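Local coordinates for Mll8374 protein (Mesorhizobium loti, PDB 3B5E), which probably hydrolyses carboxylic esters as a serine carboxylesterase of the alpha/beta-hydrolase fold, at residues P19-G24 with D42-V47; T58-R63 with A96-E101; T161-G166 with T181-H186. One frame throughout, in Å; residues are numbered along the deposited sequence.

Contact 1. Residues P19-G24 with D42-V47; sequences PYRLLG and DETTLV
Arg21 and Glu43 form the polar half of this contact, a salt bridge between strand 20-23 and the loop that follows strand 32-36. NE of Arg21 donates to OE2 of Glu43 over 2.8 Å with an N-H...O angle of 161°; OE2 accepts with its anti lone pair and lies close to the guanidinium plane. The guanidinium and carboxylate planes lie 20° apart, although the two side chains cross at about a right angle. Arg21, its chain extended from CG to NE (chi2 176°), reaches a Glu43 chain bent at chi2. From NH2 of Arg21 the same OE2 receives a second, weak bond of 3.4 Å. Beside them, CG2 of Thr44 packs 3.8 Å from Arg21 NE. The apolar half lies farther along the strand: Leu23 and Val47 meet tip to tip, CD2 of the leucine 3.8 Å from CG1 of the valine. Strand 20-23 lies at one edge of the mixed alpha/beta-hydrolase sheet, antiparallel to its neighbour 58-62, and the contact ties it to the loop leading into helix 47-53. With an alanine here in place of Arg21, OE2 of Glu43 is likely to lose its charged mate on the strand. In the next shell a water takes a hydrogen bond from Arg21 NH2 and gives one to Glu43 OE2 (2.7 Å), while also reaching Asp42 OD2. OE1 of Glu43 is engaged separately by NE of Arg63, and Arg21 NH1 bonds to Ser10 O. The loop is shaped by an Asx turn: Thr44 N donates over 2.9 Å to Asp42 OD1 from above the carboxylate plane.

Contact 2. Residues T58-R63 with A96-E101; sequences TLVAAR and AAFTNE. With EDO (1,2-ethanediol), chain K.
Val60 and Ala62 meet Phe98 in a buried, wholly apolar contact that seats helix 85-106 on one face of the central sheet. Two residues apart on strand 58-62, both direct their CB toward the helix and receive the same ring: CG1 of Val60 lies 4.2 Å from Phe98 CZ, and CB of Ala62 lies 4.3 Å from Phe98 CE2. Both methyls approach the ring obliquely, at its far end. A chi1 of 167°, with CG turned opposite the backbone N, carries that ring from the helix to the strand, so a single long side chain spans backbones whose nearest CA atoms, those of Val60 and Thr99, are 9.4 Å apart. Other aromatic groups complete the setting of Phe98: Tyr20 of the neighbouring strand meets it edge-to-face, and Phe18 and Phe95 pack against it at intermediate angles. Arg63, just past the strand, sends its guanidinium elsewhere. There NH2 and NH1 make weak hydrogen bonds, of 3.4 and 3.5 Å, to O1 of one 1,2-ethanediol, probably a crystallisation additive, which lies at the guanidinium edge. On the strand itself, Leu59 and Ala61 turn to the other face, where they touch Ala50 and Val47 of helix 47-53. A sheet covered by helices on both faces, here 85-106 and 47-53, gives the three-layer alpha/beta/alpha sandwich of the alpha/beta-hydrolase fold.

Contact 3. Residues T161-G166 with T181-H186; sequences TLIIAG and TLLSRH. With EDO (1,2-ethanediol), chain G.
Leu183 packs a methyl group, CD1, against CD1 of Ile163, joining helix 176-185 to strand 160-166. The two elements belong to a beta-alpha-beta crossover that continues into strand 189-195, the last strand of the parallel part of the alpha/beta-hydrolase sheet. The close side of the contact is small and entirely apolar, burying 83 Å² in all. CD1 of Leu183 lies 4.1 Å from CD1 of Ile163, the two side chains meeting obliquely. The same CD1 comes 4.0 Å from CG2 of Thr161, but this approach is less certain, because the threonine side chain takes two conformations. Extended torsions on both apolar chains make the meeting possible: chi2 of 176° in Leu183 puts CD1 opposite CA, and chi2 of 166° in Ile163 stretches its CD1 outward from the strand. Leu183 also touches Leu141 of strand 138-142, while Ile163 packs on Val176, Leu179 and Val180 earlier in the helix. The buried face of the helix therefore rests on more than one strand.

The far side of the helix has another character. Thr181, Ser184 and Arg185 are exposed, and the guanidinium of Arg185 was not modelled beyond NE, consistent with a mobile end. At the close of the helix the chain turns into His186, whose side chain takes no part in the contact with the strand. It is held at ND1 by a hydrogen bond with Thr154 O and touches Val151 and Leu156. A 1,2-ethanediol, probably from the crystallisation liquor, has settled beside it. CD1 of Leu182 approaches O1 of this diol to 3.5 Å, and the same O1 lies near the imidazole plane, at the ring edge, hydrogen-bonded to His186 NE2 over 2.6 Å.

One sheet, three ways of binding its strands: contacts 1 and 2 are neighbours, with centres about 10 Å apart, whereas contact 3 lies on the opposite side of the chain's centre, its own centre about 25 and 23 Å from theirs. The first two are joined directly, since Glu43 of contact 1 also pairs with Arg63 of contact 2 and Pro19 O is probably hydrogen-bonded to Arg63 N, just beyond the ends of adjacent strands 20-23 and 58-62. Contacts 2 and 3 are buried helix-on-strand contacts, a phenylalanine ring on aliphatic methyls in one, aliphatic groups alone in the other. Contact 1, only partly buried and at an edge strand, relies on charge and water as well.

Contact 1. Residues P19-G24 with D42-V47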
ATOM      1  N   PRO A  19      -3.004  13.303  -6.282  1.00 19.00           N
ATOM      2  CA  PRO A  19      -3.977  12.992  -7.328  1.00 19.49           C
ATOM      3  C   PRO A  19      -4.508  11.560  -7.171  1.00 19.19           C
ATOM      4  O   PRO A  19      -3.799  10.690  -6.673  1.00 17.27           O
ATOM      5  CB  PRO A  19      -3.187  13.145  -8.631  1.00 17.25           C
ATOM      6  CG  PRO A  19      -1.904  13.755  -8.258  1.00 21.87           C
ATOM      7  CD  PRO A  19      -1.649  13.440  -6.832  1.00 17.57           C
ATOM      8  N   TYR A  20      -5.762  11.347  -7.549  1.00 17.15           N
ATOM      9  CA  TYR A  20      -6.392  10.036  -7.433  1.00 17.51           C
ATOM     10  C   TYR A  20      -7.567   9.861  -8.351  1.00 18.36           C
ATOM     11  O   TYR A  20      -8.180  10.835  -8.783  1.00 20.97           O
ATOM     12  CB  TYR A  20      -6.797   9.704  -5.983  1.00 17.02           C
ATOM     13  CG  TYR A  20      -7.955  10.519  -5.481  1.00 17.31           C
ATOM     14  CD1 TYR A  20      -7.799  11.868  -5.157  1.00 18.69           C
ATOM     15  CD2 TYR A  20      -9.223   9.955  -5.397  1.00 18.08           C
ATOM     16  CE1 TYR A  20      -8.885  12.634  -4.719  1.00 19.01           C
ATOM     17  CE2 TYR A  20     -10.306  10.691  -4.973  1.00 19.55           C
ATOM     18  CZ  TYR A  20     -10.148  12.025  -4.639  1.00 18.61           C
ATOM     19  OH  TYR A  20     -11.276  12.719  -4.227  1.00 19.33           O
ATOM     20  N   ARG A  21      -7.884   8.596  -8.625  1.00 18.17           N
ATOM     21  CA  ARG A  21      -9.102   8.214  -9.307  1.00 19.42           C
ATOM     22  C   ARG A  21      -9.948   7.406  -8.312  1.00 19.96           C
ATOM     23  O   ARG A  21      -9.403   6.633  -7.487  1.00 16.73           O
ATOM     24  CB  ARG A  21      -8.789   7.344 -10.511  1.00 19.31           C
ATOM     25  CG  ARG A  21      -8.005   8.037 -11.572  1.00 19.85           C
ATOM     26  CD  ARG A  21      -7.679   7.051 -12.672  1.00 20.65           C
ATOM     27  NE  ARG A  21      -6.794   7.665 -13.665  1.00 19.13           N
ATOM     28  CZ  ARG A  21      -7.179   8.363 -14.732  1.00 24.36           C
ATOM     29  NH1 ARG A  21      -8.454   8.554 -15.038  1.00 27.11           N
ATOM     30  NH2 ARG A  21      -6.253   8.872 -15.524  1.00 25.69           N
ATOM     31  N   LEU A  22     -11.264   7.561  -8.430  1.00 17.58           N
ATOM     32  CA  LEU A  22     -12.237   6.870  -7.584  1.00 15.58           C
ATOM     33  C   LEU A  22     -13.066   5.940  -8.455  1.00 16.72           C
ATOM     34  O   LEU A  22     -13.846   6.420  -9.296  1.00 17.95           O
ATOM     35  CB  LEU A  22     -13.168   7.855  -6.860  1.00 16.82           C
ATOM     36  CG  LEU A  22     -14.061   7.257  -5.748  1.00 15.55           C
ATOM     37  CD1 LEU A  22     -13.230   6.772  -4.502  1.00 18.48           C
ATOM     38  CD2 LEU A  22     -15.137   8.221  -5.332  1.00 15.46           C
ATOM     39  N   LEU A  23     -12.879   4.639  -8.254  1.00 15.55           N
ATOM     40  CA  LEU A  23     -13.582   3.599  -9.014  1.00 15.99           C
ATOM     41  C   LEU A  23     -14.537   2.748  -8.162  1.00 16.11           C
ATOM     42  O   LEU A  23     -14.330   2.533  -6.982  1.00 18.79           O
ATOM     43  CB  LEU A  23     -12.569   2.712  -9.751  1.00 17.85           C
ATOM     44  CG  LEU A  23     -11.496   3.406 -10.596  1.00 20.50           C
ATOM     45  CD1 LEU A  23     -10.186   3.778  -9.845  1.00 16.66           C
ATOM     46  CD2 LEU A  23     -11.184   2.453 -11.717  1.00 24.50           C
ATOM     47  N   GLY A  24     -15.642   2.336  -8.770  1.00 15.85           N
ATOM     48  CA  GLY A  24     -16.590   1.418  -8.121  1.00 16.95           C
ATOM     49  C   GLY A  24     -17.421   2.002  -6.995  1.00 17.19           C
ATOM     50  O   GLY A  24     -18.074   1.264  -6.275  1.00 16.66           O
ATOM     51  N   ASP A  42       2.042   4.797 -12.771  1.00 20.56           N
ATOM     52  CA  ASP A  42       0.998   5.660 -12.217  1.00 21.17           C
ATOM     53  C   ASP A  42      -0.141   4.885 -11.541  1.00 19.25           C
ATOM     54  O   ASP A  42      -0.091   3.659 -11.377  1.00 19.56           O
ATOM     55  CB  ASP A  42       0.494   6.633 -13.310  1.00 22.06           C
ATOM     56  CG  ASP A  42      -0.336   5.952 -14.390  1.00 24.99           C
ATOM     57  OD1 ASP A  42      -0.852   4.842 -14.196  1.00 24.01           O
ATOM     58  OD2 ASP A  42      -0.478   6.552 -15.460  1.00 35.14           O
ATOM     59  N   GLU A  43      -1.165   5.635 -11.142  1.00 18.97           N
ATOM     60  CA  GLU A  43      -2.292   5.130 -10.376  1.00 17.51           C
ATOM     61  C   GLU A  43      -3.203   4.158 -11.118  1.00 19.41           C
ATOM     62  O   GLU A  43      -4.043   3.527 -10.507  1.00 18.82           O
ATOM     63  CB  GLU A  43      -3.118   6.315  -9.867  1.00 17.54           C
ATOM     64  CG  GLU A  43      -4.059   6.945 -10.874  1.00 19.67           C
ATOM     65  CD  GLU A  43      -3.379   7.694 -12.024  1.00 22.85           C
ATOM     66  OE1 GLU A  43      -2.202   8.077 -11.901  1.00 24.06           O
ATOM     67  OE2 GLU A  43      -4.052   7.917 -13.062  1.00 21.63           O
ATOM     68  N   THR A  44      -3.059   4.039 -12.423  1.00 18.92           N
ATOM     69  CA  THR A  44      -3.881   3.086 -13.182  1.00 21.44           C
ATOM     70  C   THR A  44      -3.387   1.634 -13.055  1.00 22.19           C
ATOM     71  O   THR A  44      -4.116   0.695 -13.386  1.00 21.77           O
ATOM     72  CB  THR A  44      -3.933   3.466 -14.671  1.00 22.31           C
ATOM     73  OG1 THR A  44      -2.618   3.362 -15.240  1.00 25.82           O
ATOM     74  CG2 THR A  44      -4.482   4.876 -14.851  1.00 20.99           C
ATOM     75  N   THR A  45      -2.157   1.457 -12.578  1.00 22.09           N
ATOM     76  CA  THR A  45      -1.437   0.187 -12.721  1.00 21.80           C
ATOM     77  C   THR A  45      -1.926  -0.954 -11.817  1.00 19.55           C
ATOM     78  O   THR A  45      -1.845  -2.114 -12.211  1.00 24.13           O
ATOM     79  CB  THR A  45       0.104   0.377 -12.610  1.00 19.52           C
ATOM     80  OG1 THR A  45       0.421   0.945 -11.337  1.00 18.54           O
ATOM     81  CG2 THR A  45       0.647   1.258 -13.727  1.00 17.54           C
ATOM     82  N   LEU A  46      -2.456  -0.647 -10.638  1.00 19.57           N
ATOM     83  CA  LEU A  46      -2.958  -1.681  -9.737  1.00 20.28           C
ATOM     84  C   LEU A  46      -4.460  -1.917  -9.872  1.00 21.99           C
ATOM     85  O   LEU A  46      -5.010  -2.791  -9.187  1.00 21.17           O
ATOM     86  CB  LEU A  46      -2.607  -1.331  -8.287  1.00 19.32           C
ATOM     87  CG  LEU A  46      -1.134  -1.276  -7.831  1.00 17.20           C
ATOM     88  CD1 LEU A  46      -1.091  -1.104  -6.361  1.00 19.49           C
ATOM     89  CD2 LEU A  46      -0.394  -2.578  -8.274  1.00 22.34           C
ATOM     90  N   VAL A  47      -5.129  -1.171 -10.765  1.00 21.05           N
ATOM     91  CA  VAL A  47      -6.576  -1.276 -10.890  1.00 20.45           C
ATOM     92  C   VAL A  47      -7.023  -2.676 -11.393  1.00 17.12           C
ATOM     93  O   VAL A  47      -7.931  -3.265 -10.830  1.00 20.23           O
ATOM     94  CB  VAL A  47      -7.189  -0.085 -11.711  1.00 21.12           C
ATOM     95  CG1 VAL A  47      -8.668  -0.334 -12.038  1.00 19.89           C
ATOM     96  CG2 VAL A  47      -7.039   1.231 -10.946  1.00 18.29           C
TER
HETATM   97  O   HOH W   1      -3.254   8.278 -15.575  1.00 33.11           O

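Contact 2. Residues T58-R63 with A96-E101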
ATOM      1  N   THR A  58     -15.018  -0.086  -3.614  1.00 19.65           N
ATOM      2  CA  THR A  58     -14.584   1.252  -3.962  1.00 19.78           C
ATOM      3  C   THR A  58     -13.054   1.275  -3.932  1.00 20.35           C
ATOM      4  O   THR A  58     -12.425   0.894  -2.928  1.00 20.69           O
ATOM      5  CB  THR A  58     -15.157   2.279  -2.985  1.00 19.77           C
ATOM      6  OG1 THR A  58     -16.583   2.182  -3.001  1.00 18.39           O
ATOM      7  CG2 THR A  58     -14.729   3.680  -3.388  1.00 17.43           C
ATOM      8  N   LEU A  59     -12.475   1.729  -5.040  1.00 19.30           N
ATOM      9  CA  LEU A  59     -11.053   1.839  -5.196  1.00 17.80           C
ATOM     10  C   LEU A  59     -10.647   3.313  -5.185  1.00 20.34           C
ATOM     11  O   LEU A  59     -11.196   4.123  -5.947  1.00 19.39           O
ATOM     12  CB  LEU A  59     -10.603   1.184  -6.508  1.00 18.53           C
ATOM     13  CG  LEU A  59     -11.074  -0.251  -6.752  1.00 20.16           C
ATOM     14  CD1 LEU A  59     -10.483  -0.725  -8.071  1.00 16.64           C
ATOM     15  CD2 LEU A  59     -10.721  -1.226  -5.589  1.00 17.30           C
ATOM     16  N   VAL A  60      -9.702   3.647  -4.302  1.00 18.04           N
ATOM     17  CA  VAL A  60      -8.975   4.934  -4.340  1.00 19.40           C
ATOM     18  C   VAL A  60      -7.607   4.639  -4.936  1.00 17.50           C
ATOM     19  O   VAL A  60      -6.707   4.128  -4.257  1.00 19.30           O
ATOM     20  CB  VAL A  60      -8.833   5.628  -2.959  1.00 18.48           C
ATOM     21  CG1 VAL A  60      -8.063   6.973  -3.074  1.00 18.52           C
ATOM     22  CG2 VAL A  60     -10.189   5.853  -2.286  1.00 18.22           C
ATOM     23  N   ALA A  61      -7.463   4.942  -6.220  1.00 17.33           N
ATOM     24  CA  ALA A  61      -6.220   4.703  -6.938  1.00 18.01           C
ATOM     25  C   ALA A  61      -5.421   6.013  -6.897  1.00 19.34           C
ATOM     26  O   ALA A  61      -5.638   6.902  -7.714  1.00 18.26           O
ATOM     27  CB  ALA A  61      -6.511   4.275  -8.342  1.00 16.71           C
ATOM     28  N   ALA A  62      -4.495   6.094  -5.932  1.00 20.56           N
ATOM     29  CA  ALA A  62      -3.736   7.301  -5.639  1.00 19.36           C
ATOM     30  C   ALA A  62      -2.429   7.362  -6.435  1.00 19.30           C
ATOM     31  O   ALA A  62      -1.814   6.330  -6.759  1.00 19.06           O
ATOM     32  CB  ALA A  62      -3.464   7.390  -4.165  1.00 20.08           C
ATOM     33  N   ARG A  63      -1.985   8.580  -6.702  1.00 18.86           N
ATOM     34  CA  ARG A  63      -0.732   8.818  -7.444  1.00 19.04           C
ATOM     35  C   ARG A  63       0.317   9.458  -6.552  1.00 18.94           C
ATOM     36  O   ARG A  63       0.028  10.413  -5.844  1.00 19.55           O
ATOM     37  CB  ARG A  63      -0.995   9.723  -8.645  1.00 18.37           C
ATOM     38  CG  ARG A  63       0.228   9.968  -9.564  1.00 17.45           C
ATOM     39  CD  ARG A  63      -0.013  11.006 -10.612  1.00 20.87           C
ATOM     40  NE  ARG A  63      -0.855  10.467 -11.681  1.00 19.86           N
ATOM     41  CZ  ARG A  63      -1.087  11.067 -12.841  1.00 22.84           C
ATOM     42  NH1 ARG A  63      -0.589  12.259 -13.107  1.00 22.54           N
ATOM     43  NH2 ARG A  63      -1.832  10.459 -13.744  1.00 23.86           N
ATOM     44  N   ALA A  96      -1.354  10.552   5.068  1.00 18.26           N
ATOM     45  CA  ALA A  96      -2.196  10.360   6.239  1.00 20.68           C
ATOM     46  C   ALA A  96      -3.350  11.376   6.213  1.00 21.17           C
ATOM     47  O   ALA A  96      -4.533  10.995   6.296  1.00 21.63           O
ATOM     48  CB  ALA A  96      -1.361  10.490   7.528  1.00 19.43           C
ATOM     49  N   ALA A  97      -2.988  12.651   6.033  1.00 21.59           N
ATOM     50  CA  ALA A  97      -3.967  13.750   5.919  1.00 20.39           C
ATOM     51  C   ALA A  97      -4.913  13.499   4.736  1.00 21.72           C
ATOM     52  O   ALA A  97      -6.128  13.619   4.878  1.00 20.33           O
ATOM     53  CB  ALA A  97      -3.262  15.077   5.773  1.00 19.68           C
ATOM     54  N   PHE A  98      -4.341  13.110   3.595  1.00 23.06           N
ATOM     55  CA  PHE A  98      -5.103  12.782   2.395  1.00 20.68           C
ATOM     56  C   PHE A  98      -6.138  11.670   2.613  1.00 20.86           C
ATOM     57  O   PHE A  98      -7.289  11.767   2.119  1.00 19.24           O
ATOM     58  CB  PHE A  98      -4.138  12.400   1.252  1.00 20.19           C
ATOM     59  CG  PHE A  98      -4.821  11.758   0.067  1.00 19.33           C
ATOM     60  CD1 PHE A  98      -5.547  12.542  -0.821  1.00 22.84           C
ATOM     61  CD2 PHE A  98      -4.760  10.387  -0.141  1.00 20.27           C
ATOM     62  CE1 PHE A  98      -6.197  11.980  -1.898  1.00 20.73           C
ATOM     63  CE2 PHE A  98      -5.406   9.797  -1.219  1.00 22.45           C
ATOM     64  CZ  PHE A  98      -6.129  10.602  -2.119  1.00 19.65           C
ATOM     65  N   THR A  99      -5.763  10.618   3.352  0.50 19.71           N
ATOM     66  CA  THR A  99      -6.686   9.494   3.589  0.50 20.08           C
ATOM     67  C   THR A  99      -7.930  10.009   4.268  0.50 20.39           C
ATOM     68  O   THR A  99      -9.034   9.667   3.884  0.50 21.08           O
ATOM     69  CB  THR A  99      -6.096   8.299   4.431  0.50 19.84           C
ATOM     70  OG1 THR A  99      -5.854   8.688   5.790  0.50 17.99           O
ATOM     71  CG2 THR A  99      -4.845   7.777   3.812  0.50 17.70           C
ATOM     72  N   ASN A 100      -7.733  10.854   5.268  1.00 21.33           N
ATOM     73  CA  ASN A 100      -8.834  11.423   6.000  1.00 22.64           C
ATOM     74  C   ASN A 100      -9.733  12.337   5.124  1.00 21.37           C
ATOM     75  O   ASN A 100     -10.965  12.226   5.174  1.00 22.60           O
ATOM     76  CB  ASN A 100      -8.287  12.070   7.284  1.00 24.93           C
ATOM     77  CG  ASN A 100      -7.633  11.006   8.242  1.00 37.02           C
ATOM     78  OD1 ASN A 100      -8.065   9.826   8.299  1.00 44.95           O
ATOM     79  ND2 ASN A 100      -6.570  11.410   8.949  1.00 42.57           N
ATOM     80  N   GLU A 101      -9.094  13.207   4.332  0.50 21.46           N
ATOM     81  CA  GLU A 101      -9.767  14.069   3.346  0.50 22.28           C
ATOM     82  C   GLU A 101     -10.603  13.224   2.405  0.50 21.06           C
ATOM     83  O   GLU A 101     -11.794  13.460   2.243  0.50 20.59           O
ATOM     84  CB  GLU A 101      -8.776  14.829   2.448  0.50 20.91           C
ATOM     85  CG  GLU A 101      -7.896  15.878   3.065  0.50 27.35           C
ATOM     86  CD  GLU A 101      -7.124  16.664   1.989  0.50 25.71           C
ATOM     87  OE1 GLU A 101      -6.313  16.067   1.205  0.50 22.09           O
ATOM     88  OE2 GLU A 101      -7.342  17.892   1.938  0.50 34.10           O
TER
HETATM   89  C1  EDO K 231      -1.260  13.938 -16.171  1.00 64.31           C
HETATM   90  O1  EDO K 231      -1.821  12.634 -16.354  1.00 64.41           O
HETATM   91  C2  EDO K 231       0.121  13.979 -16.813  1.00 69.57           C
HETATM   92  O2  EDO K 231       1.150  13.799 -15.829  1.00 67.21           O

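Contact 3. Residues T161-G166 with T181-H186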
ATOM      1  N   THR A 161      -1.629  -7.505   8.669  0.50 19.16           N
ATOM      2  CA  THR A 161      -0.783  -7.203   7.541  0.50 19.25           C
ATOM      3  C   THR A 161      -0.495  -8.491   6.773  0.50 18.63           C
ATOM      4  O   THR A 161      -0.119  -9.511   7.372  0.50 19.47           O
ATOM      5  CB  THR A 161       0.537  -6.595   8.009  0.50 18.92           C
ATOM      6  OG1 THR A 161       0.272  -5.608   9.019  0.50 20.43           O
ATOM      7  CG2 THR A 161       1.268  -5.961   6.836  0.50 18.40           C
ATOM      8  N   LEU A 162      -0.718  -8.452   5.459  1.00 19.75           N
ATOM      9  CA  LEU A 162      -0.316  -9.497   4.560  1.00 16.44           C
ATOM     10  C   LEU A 162       0.950  -8.993   3.831  1.00 18.18           C
ATOM     11  O   LEU A 162       0.990  -7.840   3.400  1.00 19.67           O
ATOM     12  CB  LEU A 162      -1.438  -9.800   3.555  1.00 17.72           C
ATOM     13  CG  LEU A 162      -1.102 -10.692   2.385  1.00 20.01           C
ATOM     14  CD1 LEU A 162      -0.897 -12.186   2.784  1.00 18.96           C
ATOM     15  CD2 LEU A 162      -2.201 -10.537   1.333  1.00 16.03           C
ATOM     16  N   ILE A 163       1.963  -9.867   3.709  1.00 17.04           N
ATOM     17  CA  ILE A 163       3.183  -9.621   2.935  1.00 17.77           C
ATOM     18  C   ILE A 163       3.307 -10.728   1.907  1.00 18.02           C
ATOM     19  O   ILE A 163       3.127 -11.932   2.248  1.00 19.14           O
ATOM     20  CB  ILE A 163       4.449  -9.583   3.858  1.00 18.35           C
ATOM     21  CG1 ILE A 163       4.393  -8.370   4.792  1.00 23.15           C
ATOM     22  CG2 ILE A 163       5.737  -9.645   3.013  1.00 18.11           C
ATOM     23  CD1 ILE A 163       5.404  -8.444   5.934  1.00 19.65           C
ATOM     24  N   ILE A 164       3.533 -10.361   0.637  1.00 16.65           N
ATOM     25  CA  ILE A 164       3.837 -11.359  -0.375  1.00 19.00           C
ATOM     26  C   ILE A 164       5.182 -11.075  -1.008  1.00 18.96           C
ATOM     27  O   ILE A 164       5.362 -10.045  -1.674  1.00 20.29           O
ATOM     28  CB  ILE A 164       2.793 -11.426  -1.465  1.00 18.39           C
ATOM     29  CG1 ILE A 164       1.389 -11.501  -0.872  1.00 22.02           C
ATOM     30  CG2 ILE A 164       3.096 -12.652  -2.408  1.00 17.05           C
ATOM     31  CD1 ILE A 164       0.302 -11.738  -1.916  1.00 17.27           C
ATOM     32  N   ALA A 165       6.130 -11.974  -0.731  1.00 18.03           N
ATOM     33  CA  ALA A 165       7.491 -11.945  -1.228  1.00 17.25           C
ATOM     34  C   ALA A 165       7.593 -12.825  -2.441  1.00 17.80           C
ATOM     35  O   ALA A 165       6.931 -13.858  -2.568  1.00 18.59           O
ATOM     36  CB  ALA A 165       8.476 -12.447  -0.160  1.00 14.17           C
ATOM     37  N   GLY A 166       8.517 -12.459  -3.320  1.00 19.22           N
ATOM     38  CA  GLY A 166       8.771 -13.299  -4.468  1.00 16.91           C
ATOM     39  C   GLY A 166      10.031 -14.137  -4.280  1.00 16.25           C
ATOM     40  O   GLY A 166      11.091 -13.608  -4.032  1.00 18.64           O
ATOM     41  N   THR A 181       9.754  -9.521  11.138  1.00 17.17           N
ATOM     42  CA  THR A 181      10.212  -9.370  12.508  1.00 16.58           C
ATOM     43  C   THR A 181       9.779  -8.003  13.057  1.00 17.36           C
ATOM     44  O   THR A 181       9.204  -7.896  14.168  1.00 18.78           O
ATOM     45  CB  THR A 181      11.757  -9.569  12.587  1.00 14.85           C
ATOM     46  OG1 THR A 181      12.045 -10.947  12.339  1.00 23.09           O
ATOM     47  CG2 THR A 181      12.312  -9.172  13.998  1.00 19.02           C
ATOM     48  N   LEU A 182      10.040  -6.964  12.286  1.00 19.93           N
ATOM     49  CA  LEU A 182       9.717  -5.597  12.708  1.00 21.61           C
ATOM     50  C   LEU A 182       8.225  -5.417  13.001  1.00 20.10           C
ATOM     51  O   LEU A 182       7.849  -4.916  14.055  1.00 19.99           O
ATOM     52  CB  LEU A 182      10.156  -4.615  11.621  1.00 23.20           C
ATOM     53  CG  LEU A 182       9.921  -3.129  11.875  1.00 25.10           C
ATOM     54  CD1 LEU A 182      10.836  -2.648  12.962  1.00 24.66           C
ATOM     55  CD2 LEU A 182      10.117  -2.348  10.562  1.00 25.77           C
ATOM     56  N   LEU A 183       7.370  -5.794  12.053  1.00 20.27           N
ATOM     57  CA  LEU A 183       5.936  -5.556  12.191  1.00 20.17           C
ATOM     58  C   LEU A 183       5.360  -6.429  13.313  1.00 21.14           C
ATOM     59  O   LEU A 183       4.544  -5.959  14.093  1.00 19.62           O
ATOM     60  CB  LEU A 183       5.218  -5.769  10.863  1.00 20.07           C
ATOM     61  CG  LEU A 183       5.628  -4.815   9.712  1.00 20.92           C
ATOM     62  CD1 LEU A 183       4.916  -5.171   8.384  1.00 20.07           C
ATOM     63  CD2 LEU A 183       5.366  -3.347  10.062  1.00 19.43           C
ATOM     64  N   SER A 184       5.819  -7.681  13.381  0.50 20.94           N
ATOM     65  CA  SER A 184       5.469  -8.606  14.460  0.50 20.18           C
ATOM     66  C   SER A 184       5.824  -8.022  15.821  0.50 19.96           C
ATOM     67  O   SER A 184       4.980  -7.962  16.712  0.50 20.09           O
ATOM     68  CB  SER A 184       6.176  -9.963  14.284  0.50 19.89           C
ATOM     69  OG  SER A 184       5.659 -10.908  15.210  0.50 18.97           O
ATOM     70  N   ARG A 185       7.065  -7.575  15.971  1.00 20.87           N
ATOM     71  CA  ARG A 185       7.525  -7.004  17.232  1.00 21.22           C
ATOM     72  C   ARG A 185       6.671  -5.821  17.676  1.00 20.81           C
ATOM     73  O   ARG A 185       6.460  -5.643  18.875  1.00 21.26           O
ATOM     74  CB  ARG A 185       8.982  -6.554  17.175  1.00 20.17           C
ATOM     75  CG  ARG A 185       9.992  -7.691  17.225  1.00 27.21           C
ATOM     76  CD  ARG A 185      11.411  -7.183  17.053  1.00 29.33           C
ATOM     77  NE  ARG A 185      11.724  -6.100  17.981  1.00 34.65           N
ATOM     78  N   HIS A 186       6.145  -5.055  16.727  1.00 18.56           N
ATOM     79  CA  HIS A 186       5.320  -3.903  17.055  1.00 20.81           C
ATOM     80  C   HIS A 186       3.865  -4.265  17.292  1.00 20.72           C
ATOM     81  O   HIS A 186       3.049  -3.414  17.615  1.00 22.28           O
ATOM     82  CB  HIS A 186       5.450  -2.841  15.976  1.00 22.21           C
ATOM     83  CG  HIS A 186       6.715  -2.061  16.079  1.00 24.37           C
ATOM     84  ND1 HIS A 186       6.776  -0.829  16.689  1.00 24.29           N
ATOM     85  CD2 HIS A 186       7.982  -2.366  15.710  1.00 23.99           C
ATOM     86  CE1 HIS A 186       8.025  -0.398  16.661  1.00 24.87           C
ATOM     87  NE2 HIS A 186       8.773  -1.309  16.069  1.00 27.73           N
TER
HETATM   88  C1  EDO G 227      12.177  -1.815  16.870  1.00 43.17           C
HETATM   89  O1  EDO G 227      11.398  -1.027  15.967  1.00 38.00           O
HETATM   90  C2  EDO G 227      12.429  -3.149  16.217  1.00 41.51           C
HETATM   91  O2  EDO G 227      11.360  -3.994  16.628  1.00 51.47           O